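Local coordinates for high-affinity zinc uptake system protein znuA (Streptococcus suis, PDB 3MFQ) that binds metal ions such as zinc, probably as the extracellular solute-binding component of an ABC-type metal uptake system, at residues V59-L64 and T77-S82. Sequence-based numbering, arbitrary orientation.
Sequences VLYHGL and TGVAVS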
loop_
_atom_site.group_PDB
_atom_site.type_symbol
_atom_site.label_atom_id
_atom_site.label_comp_id
_atom_site.label_asym_id
_atom_site.label_seq_id
_atom_site.Cartn_x
_atom_site.Cartn_y
_atom_site.Cartn_z
ATOM N N VAL A 59 13.295 -9.027 -12.175
ATOM C CA VAL A 59 12.280 -9.205 -11.145
ATOM C C VAL A 59 12.228 -7.982 -10.232
ATOM O O VAL A 59 13.249 -7.565 -9.691
ATOM C CB VAL A 59 12.536 -10.476 -10.307
ATOM C CG1 VAL A 59 11.555 -10.560 -9.145
ATOM C CG2 VAL A 59 12.442 -11.718 -11.181
ATOM N N LEU A 60 11.040 -7.405 -10.072
ATOM C CA LEU A 60 10.872 -6.219 -9.233
ATOM C C LEU A 60 9.901 -6.467 -8.083
ATOM O O LEU A 60 8.836 -7.058 -8.275
ATOM C CB LEU A 60 10.399 -5.029 -10.068
ATOM C CG LEU A 60 11.445 -4.355 -10.956
ATOM C CD1 LEU A 60 10.790 -3.357 -11.894
ATOM C CD2 LEU A 60 12.509 -3.680 -10.105
ATOM N N TYR A 61 10.276 -6.013 -6.889
ATOM C CA TYR A 61 9.431 -6.169 -5.710
ATOM C C TYR A 61 9.610 -5.015 -4.727
ATOM O O TYR A 61 10.551 -4.229 -4.840
ATOM C CB TYR A 61 9.704 -7.507 -5.019
ATOM C CG TYR A 61 11.068 -7.608 -4.373
ATOM C CD1 TYR A 61 12.221 -7.675 -5.143
ATOM C CD2 TYR A 61 11.201 -7.647 -2.992
ATOM C CE1 TYR A 61 13.469 -7.772 -4.555
ATOM C CE2 TYR A 61 12.446 -7.744 -2.395
ATOM C CZ TYR A 61 13.575 -7.806 -3.180
ATOM O OH TYR A 61 14.814 -7.901 -2.587
ATOM N N HIS A 62 8.700 -4.923 -3.763
ATOM C CA HIS A 62 8.731 -3.863 -2.762
ATOM C C HIS A 62 9.926 -4.006 -1.832
ATOM O O HIS A 62 10.795 -3.137 -1.777
ATOM C CB HIS A 62 7.447 -3.882 -1.931
ATOM C CG HIS A 62 6.211 -3.568 -2.711
ATOM N ND1 HIS A 62 5.858 -4.254 -3.853
ATOM C CD2 HIS A 62 5.235 -2.651 -2.507
ATOM C CE1 HIS A 62 4.724 -3.765 -4.324
ATOM N NE2 HIS A 62 4.325 -2.793 -3.524
ATOM N N GLY A 63 9.961 -5.112 -1.098
ATOM C CA GLY A 63 10.972 -5.316 -0.079
ATOM C C GLY A 63 10.384 -5.071 1.296
ATOM O O GLY A 63 9.166 -5.135 1.473
ATOM N N LEU A 64 11.244 -4.790 2.269
ATOM C CA LEU A 64 10.799 -4.512 3.631
ATOM C C LEU A 64 9.915 -5.636 4.162
ATOM O O LEU A 64 9.060 -5.413 5.020
ATOM C CB LEU A 64 10.044 -3.183 3.687
ATOM C CG LEU A 64 10.713 -1.997 2.993
ATOM C CD1 LEU A 64 9.928 -0.721 3.245
ATOM C CD2 LEU A 64 12.154 -1.843 3.455
ATOM N N THR A 77 16.866 -13.162 -6.465
ATOM C CA THR A 77 16.732 -12.984 -7.905
ATOM C C THR A 77 16.272 -11.590 -8.326
ATOM O O THR A 77 16.456 -11.195 -9.478
ATOM C CB THR A 77 15.755 -14.021 -8.497
ATOM O OG1 THR A 77 15.689 -13.863 -9.919
ATOM C CG2 THR A 77 14.365 -13.844 -7.909
ATOM N N GLY A 78 15.685 -10.842 -7.397
ATOM C CA GLY A 78 15.025 -9.600 -7.753
ATOM C C GLY A 78 15.626 -8.321 -7.203
ATOM O O GLY A 78 16.577 -8.346 -6.422
ATOM N N VAL A 79 15.054 -7.197 -7.627
ATOM C CA VAL A 79 15.475 -5.876 -7.180
ATOM C C VAL A 79 14.345 -5.186 -6.428
ATOM O O VAL A 79 13.272 -4.953 -6.981
ATOM C CB VAL A 79 15.867 -4.982 -8.368
ATOM C CG1 VAL A 79 16.065 -3.543 -7.909
ATOM C CG2 VAL A 79 17.116 -5.516 -9.044
ATOM N N ALA A 80 14.587 -4.868 -5.163
ATOM C CA ALA A 80 13.608 -4.147 -4.367
ATOM C C ALA A 80 13.620 -2.683 -4.774
ATOM O O ALA A 80 14.672 -2.046 -4.805
ATOM C CB ALA A 80 13.915 -4.293 -2.888
ATOM N N VAL A 81 12.448 -2.153 -5.102
ATOM C CA VAL A 81 12.345 -0.768 -5.534
ATOM C C VAL A 81 12.624 0.177 -4.375
ATOM O O VAL A 81 12.669 1.392 -4.549
ATOM C CB VAL A 81 10.960 -0.468 -6.113
ATOM C CG1 VAL A 81 10.756 -1.244 -7.402
ATOM C CG2 VAL A 81 9.882 -0.814 -5.103
ATOM N N SER A 82 12.821 -0.396 -3.195
ATOM C CA SER A 82 13.096 0.380 -1.994
ATOM C C SER A 82 14.561 0.262 -1.585
ATOM O O SER A 82 14.908 0.471 -0.425
ATOM C CB SER A 82 12.207 -0.103 -0.847
ATOM O OG SER A 82 12.491 -1.455 -0.525
HETATM O O HOH W 1 16.086 -9.459 -11.392
#
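L60 and Y61 lie beside V79 and A80 as parallel bridge partners, the two strands of a right-handed beta-alpha-beta crossover whose helix is 71-77; strand 79-80 is the outer edge of the four-stranded parallel sheet in the lobe that begins the chain. The backbone ladder runs V79 N to V59 O, Y61 N to V79 O and V81 N to Y61 O. Y61 N to V79 O, at 3.2 Å, is the longest of the three.

Packing is close around Y61. Its chi1 of 68° sets CG between the backbone N and carbonyl carbon, swinging the ring along the neighbouring strand. A80 CB sits over one face of the Y61 ring in a CH-pi contact, 3.9 Å from its centroid, while G78 C and V79 N lie at the ring edge, in plane. V59 CB packs against G78 CA at 3.7 Å. On the sheet face carrying L60, the L60 CD2 branch reaches V79 CB and V81 CG1, both at 4.0 Å; helix 14-24 adds V20 against L60 and M19 against V81.

The T77 end is looser and more exposed: V59 CG2 stays 4.1 Å from T77 OG1, and a water, accepting from V59 N and donating to T77 O, spans the strands where direct pairing stops. Beyond Y61 the chain turns at H62, whose ring meets those of F15, F66 and W106; the H62 side chain lies about 10 Å from the bound zinc ion. Past the last strand rung, the S82 hydroxyl takes over from the backbone: S82 OG donates to H62 O at 2.7 Å.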